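Side-chain contacts in SusD homolog (PDB 4MRU), which probably binds mucin O-glycans as a SusD-like outer-membrane lipoprotein of Bacteroides thetaiotaomicron with a TPR-like fold: residues Y292-R295 with I296-S300; E101-P104 with V105-A108; A457-R460 with R461-Y464. All blocks are in the same frame, centred on the assembly; numbering follows the deposited sequence.

In the fold
Along the chain the three contacts follow in series, with no nesting or crossing; each is local, made within one continuous run of eight or nine residues. Interaction 2 comes first, at the turn where helix 81-100 gives way to helix 104-125. Interaction 1 shapes the loop between strand 289-290 and helix 304-309. Interaction 3 lies in the long loop from helix 427-437 to helix 466-471. Centres of interactions 1 and 2 are about 47 Å apart, on opposite sides of the chain's centre. Interaction 3 is about 19 Å from interaction 1, centre to centre, and it also packs on helix 104-125, the helix that interaction 2 begins.

Interaction 1: residues Y292-R295 with I296-S300; sequences YGMR and IGINS. With EDO (1,2-ethanediol), chain K.
Arg295 sends CG anti to its backbone N and then bends about CB-CG (chi2 75°), while Ile298 sets CG1 between its backbone N and carbonyl carbon (chi1 60°) and CG2 anti to that carbon. Together these rotations bring the arginine's aliphatic stem against the isoleucine's short branch, with Arg295 CG 3.8 Å from Ile298 CG2. The longer branch turns to the backbone instead: Ile298 CD1 lies 3.6 Å from Arg295 O. All this lies in an irregular loop of the SusD-like fold between strand 289-290 and helix 304-309, and Gly297 between the two isoleucines has a positive phi, with backbone angles at which a side chain would collide with the carbonyl O of Ile296. Beyond the stem, the guanidinium is gripped along its edge. Arg295 NE donates to a water at 2.8 Å; the water also lies 2.8 Å from Ile296 O, to which it can donate, bridging the polar group back to its own loop. In the same plane Arg295 NH1 donates to O2 of a 1,2-ethanediol at 3.0 Å, probably a crystallisation additive. Protein acceptors hold the group too: Tyr388 O takes NH1 and Pro444 O takes NH2.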
# COMPACT_ATOMS: atom_id res chain seq x y z
N TYR A 292 18.00 -11.98 6.77
CA TYR A 292 18.36 -12.31 5.39
C TYR A 292 17.13 -12.20 4.50
O TYR A 292 16.01 -12.60 4.88
CB TYR A 292 18.90 -13.73 5.33
CG TYR A 292 20.18 -13.95 6.09
CD1 TYR A 292 20.14 -14.35 7.42
CD2 TYR A 292 21.44 -13.78 5.48
CE1 TYR A 292 21.30 -14.55 8.13
CE2 TYR A 292 22.62 -14.03 6.20
CZ TYR A 292 22.54 -14.43 7.52
OH TYR A 292 23.66 -14.63 8.30
N GLY A 293 17.35 -11.67 3.31
CA GLY A 293 16.29 -11.44 2.35
C GLY A 293 16.54 -12.19 1.07
O GLY A 293 17.70 -12.46 0.74
N MSE A 294 15.45 -12.54 0.40
CA MSE A 294 15.49 -13.27 -0.86
C MSE A 294 15.37 -12.30 -2.02
O MSE A 294 14.57 -11.38 -2.00
CB MSE A 294 14.31 -14.27 -0.86
CG MSE A 294 14.23 -15.19 -2.08
SE MSE A 294 12.34 -15.71 -2.44
CE MSE A 294 11.82 -16.19 -0.62
N ARG A 295 16.16 -12.52 -3.05
CA ARG A 295 16.07 -11.69 -4.25
C ARG A 295 14.69 -11.85 -4.86
O ARG A 295 14.23 -12.95 -5.07
CB ARG A 295 17.14 -12.06 -5.27
CG ARG A 295 17.25 -11.12 -6.48
CD ARG A 295 17.91 -9.78 -6.13
NE ARG A 295 17.96 -8.99 -7.31
CZ ARG A 295 18.96 -9.01 -8.18
NH1 ARG A 295 20.06 -9.78 -7.98
NH2 ARG A 295 18.86 -8.26 -9.26
N ILE A 296 14.04 -10.74 -5.17
CA ILE A 296 12.72 -10.78 -5.81
C ILE A 296 12.84 -10.81 -7.34
O ILE A 296 13.56 -10.01 -7.90
CB ILE A 296 11.85 -9.58 -5.38
CG1 ILE A 296 11.60 -9.69 -3.89
CG2 ILE A 296 10.54 -9.53 -6.17
CD1 ILE A 296 11.04 -8.44 -3.28
N GLY A 297 12.12 -11.73 -7.96
CA GLY A 297 12.16 -11.92 -9.41
C GLY A 297 13.22 -12.88 -9.95
O GLY A 297 14.06 -12.50 -10.77
N ILE A 298 13.13 -14.12 -9.50
CA ILE A 298 14.08 -15.14 -9.78
C ILE A 298 13.34 -16.46 -10.03
O ILE A 298 12.19 -16.56 -9.70
CB ILE A 298 15.01 -15.36 -8.59
CG1 ILE A 298 14.21 -15.77 -7.35
CG2 ILE A 298 15.85 -14.10 -8.32
CD1 ILE A 298 15.05 -16.29 -6.20
N ASN A 299 14.06 -17.44 -10.58
CA ASN A 299 13.63 -18.84 -10.63
C ASN A 299 14.73 -19.64 -9.95
O ASN A 299 15.69 -20.04 -10.57
CB ASN A 299 13.41 -19.33 -12.07
CG ASN A 299 12.23 -18.64 -12.80
OD1 ASN A 299 12.20 -18.63 -14.02
ND2 ASN A 299 11.28 -18.16 -12.08
N SER A 300 14.65 -19.80 -8.63
CA SER A 300 15.73 -20.45 -7.90
C SER A 300 15.93 -21.89 -8.35
O SER A 300 14.95 -22.60 -8.54
CB SER A 300 15.45 -20.46 -6.39
OG SER A 300 16.45 -21.17 -5.67
C1 EDO K . 21.70 -11.69 -11.77
O1 EDO K . 21.87 -10.37 -12.38
C2 EDO K . 22.26 -11.88 -10.34
O2 EDO K . 22.47 -10.66 -9.58
O HOH W 1 15.33 -8.03 -7.07

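Interaction 2: residues E101-P104 with V105-A108; sequences EDAP and VALA
Pro104 and Leu107 carry most of this turn, with Val105 and Glu101 beside them. Pro104 is the first residue of helix 104-125, at position N1. Having no N-H, the proline gives up no hydrogen-bond donor in this first turn, and its backbone is already helical. Its carbonyl accepts from the helix proper: Ala108 N to Pro104 O is 2.9 Å, the donor tilted 18° from the carbonyl plane. One residue earlier, Leu107 N reaches Ala103 O at 3.2 Å in a nearly straight bond, with an N-H...O angle of 172°.

Leu107 folds back over the same backbone. CG lies anti to its own carbonyl carbon (chi1 -61°), and the branch above it spans the preceding loop: Leu107 CG is 3.5 Å from Ala103 O, and Leu107 CD2 is 3.5 Å from Glu101 O. The isobutyl group thus covers two carbonyls of the turn. Glu101 approaches from another side, its CB 3.9 Å from Ala106 CB, and CG adds a looser touch on that methyl. A bend at chi2 then takes the carboxylate away from the helix start, and OE2 is hydrogen-bonded to Tyr22 OH. Val105 turns to other structure, its side chain on Asn173 and Phe181, while Ala108 packs on Ala166 and Ala169 of helix 152-173.

With Glu101 the first residue beyond helix 81-100 and Ala103 at the N-cap position of the next, these contacts describe a short loop between two consecutive helices, with proline at N1 of the second, consistent with the short helix-to-helix links of a TPR-like fold.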
# COMPACT_ATOMS: atom_id res chain seq x y z
N GLU A 101 -30.53 0.76 5.44
CA GLU A 101 -30.28 1.84 6.41
C GLU A 101 -30.58 3.20 5.81
O GLU A 101 -30.18 3.48 4.67
CB GLU A 101 -28.83 1.83 6.88
CG GLU A 101 -28.26 0.48 7.29
CD GLU A 101 -28.97 -0.15 8.48
OE1 GLU A 101 -29.55 0.61 9.28
OE2 GLU A 101 -28.94 -1.40 8.60
N ASP A 102 -31.26 4.07 6.55
CA ASP A 102 -31.34 5.48 6.14
C ASP A 102 -30.60 6.42 7.12
O ASP A 102 -30.60 7.64 6.93
CB ASP A 102 -32.80 5.94 5.92
CG ASP A 102 -33.65 5.78 7.14
OD1 ASP A 102 -33.11 5.39 8.19
OD2 ASP A 102 -34.87 6.04 7.06
N ALA A 103 -29.93 5.86 8.12
CA ALA A 103 -29.17 6.67 9.07
C ALA A 103 -27.95 7.26 8.37
O ALA A 103 -27.15 6.53 7.78
CB ALA A 103 -28.75 5.85 10.28
N PRO A 104 -27.80 8.60 8.41
CA PRO A 104 -26.68 9.21 7.69
C PRO A 104 -25.32 8.62 8.09
O PRO A 104 -24.51 8.42 7.24
CB PRO A 104 -26.74 10.68 8.09
CG PRO A 104 -28.16 10.91 8.50
CD PRO A 104 -28.70 9.61 9.01
N VAL A 105 -25.11 8.27 9.36
CA VAL A 105 -23.80 7.72 9.77
C VAL A 105 -23.52 6.34 9.15
O VAL A 105 -22.39 6.07 8.72
CB VAL A 105 -23.71 7.63 11.29
CG1 VAL A 105 -22.47 6.85 11.73
CG2 VAL A 105 -23.69 9.02 11.87
N ALA A 106 -24.52 5.46 9.10
CA ALA A 106 -24.33 4.17 8.47
C ALA A 106 -23.93 4.36 7.02
O ALA A 106 -23.04 3.69 6.53
CB ALA A 106 -25.61 3.37 8.53
N LEU A 107 -24.66 5.22 6.32
CA LEU A 107 -24.41 5.49 4.88
C LEU A 107 -23.04 6.11 4.69
O LEU A 107 -22.33 5.81 3.73
CB LEU A 107 -25.51 6.38 4.32
CG LEU A 107 -26.94 5.80 4.39
CD1 LEU A 107 -27.97 6.79 3.84
CD2 LEU A 107 -27.03 4.49 3.64
N ALA A 108 -22.65 6.98 5.61
CA ALA A 108 -21.34 7.65 5.50
C ALA A 108 -20.22 6.66 5.72
O ALA A 108 -19.24 6.64 4.99
CB ALA A 108 -21.24 8.76 6.50

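Interaction 3: residues A457-R460 with R461-Y464; sequences AGMR and RLMY
Met459, a selenomethionine, reaches forward along its own chain to touch Arg461, Leu462 and Met463. From CB, which points toward the following residues, CG swings anti to the carbonyl carbon (chi1 -70°), and two further bends, chi2 -78° and chi3 -89°, curl the chain forward. SE comes first to the backbone, 4.1 Å from Arg461 O. Its terminal methyl does most of the touching: CE is 3.5 Å from that same Arg461 O, 3.7 Å from Leu462 CD2 and 3.8 Å from Met463 SE. The two selenomethionines therefore meet methyl to selenium, whereas the Met459 and Leu462 chains run across each other at a slant. The carbonyl of Arg461, buried by these groups, has no polar partner anywhere in the model.

The arginines leave this apolar cluster. Arg460 donates from NH1 to Ala457 O at 2.9 Å, nearly in its guanidinium plane, and NH2 forms a salt bridge with Asp503. Arg461 lays NH2 over one face of the Tyr464 ring, 3.3 Å above the plane and offset toward the rim; its NH1 is salt-bridged to Asp494, which also accepts from Tyr464 N. One carboxylate thus ties together the arginine and the backbone of the tyrosine it overlies.

This irregular loop, between helix 427-437 and helix 466-471, threads among several helices: Met459 rests on Tyr54 and Leu462 on Cys50 of helix 40-54, Leu462 also meets Ile124 and Tyr125 at the end of helix 104-125, and Arg461 and Tyr464 lie on helix 473-486 through Leu483 and Leu476.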
# COMPACT_ATOMS: atom_id res chain seq x y z
N ALA A 457 12.24 -0.02 -15.11
CA ALA A 457 11.09 0.71 -14.52
C ALA A 457 10.16 -0.17 -13.69
O ALA A 457 9.45 0.33 -12.84
CB ALA A 457 10.29 1.42 -15.61
N GLY A 458 10.18 -1.48 -13.89
CA GLY A 458 9.32 -2.37 -13.13
C GLY A 458 7.85 -2.37 -13.54
O GLY A 458 7.49 -1.80 -14.57
N MSE A 459 7.04 -3.04 -12.75
CA MSE A 459 5.60 -3.08 -13.00
C MSE A 459 5.00 -1.74 -12.68
O MSE A 459 5.20 -1.19 -11.60
CB MSE A 459 4.84 -4.10 -12.16
CG MSE A 459 5.16 -5.50 -12.56
SE MSE A 459 4.24 -6.08 -14.19
CE MSE A 459 2.48 -6.85 -13.72
N ARG A 460 4.24 -1.21 -13.63
CA ARG A 460 3.60 0.10 -13.52
C ARG A 460 2.10 0.01 -13.19
O ARG A 460 1.50 0.95 -12.70
CB ARG A 460 3.82 0.86 -14.83
CG ARG A 460 5.28 0.98 -15.27
CD ARG A 460 6.25 1.34 -14.14
NE ARG A 460 6.08 2.68 -13.68
CZ ARG A 460 6.90 3.31 -12.84
NH1 ARG A 460 7.95 2.70 -12.29
NH2 ARG A 460 6.63 4.54 -12.49
N ARG A 461 1.54 -1.18 -13.40
CA ARG A 461 0.19 -1.51 -13.07
C ARG A 461 -0.00 -3.01 -13.27
O ARG A 461 0.87 -3.69 -13.80
CB ARG A 461 -0.79 -0.75 -13.97
CG ARG A 461 -0.60 -1.07 -15.46
CD ARG A 461 -1.56 -0.29 -16.33
NE ARG A 461 -2.95 -0.72 -16.24
CZ ARG A 461 -3.50 -1.74 -16.90
NH1 ARG A 461 -2.79 -2.51 -17.72
NH2 ARG A 461 -4.81 -1.99 -16.74
N LEU A 462 -1.16 -3.53 -12.86
CA LEU A 462 -1.59 -4.89 -13.19
C LEU A 462 -2.52 -4.89 -14.40
O LEU A 462 -3.25 -3.93 -14.63
CB LEU A 462 -2.35 -5.56 -12.05
CG LEU A 462 -1.63 -6.30 -10.98
CD1 LEU A 462 -2.63 -7.08 -10.11
CD2 LEU A 462 -0.59 -7.22 -11.60
N MSE A 463 -2.55 -6.02 -15.09
CA MSE A 463 -3.35 -6.20 -16.29
C MSE A 463 -4.73 -6.65 -15.91
O MSE A 463 -4.89 -7.31 -14.91
CB MSE A 463 -2.74 -7.25 -17.22
CG MSE A 463 -1.37 -6.82 -17.70
SE MSE A 463 0.01 -7.57 -16.49
CE MSE A 463 0.00 -9.44 -17.15
N TYR A 464 -5.74 -6.26 -16.68
CA TYR A 464 -7.12 -6.65 -16.39
C TYR A 464 -7.29 -8.16 -16.52
O TYR A 464 -6.57 -8.77 -17.25
CB TYR A 464 -8.09 -5.96 -17.31
CG TYR A 464 -8.11 -4.44 -17.12
CD1 TYR A 464 -8.44 -3.87 -15.90
CD2 TYR A 464 -7.85 -3.60 -18.18
CE1 TYR A 464 -8.52 -2.48 -15.74
CE2 TYR A 464 -7.89 -2.20 -18.03
CZ TYR A 464 -8.24 -1.65 -16.83
OH TYR A 464 -8.30 -0.27 -16.75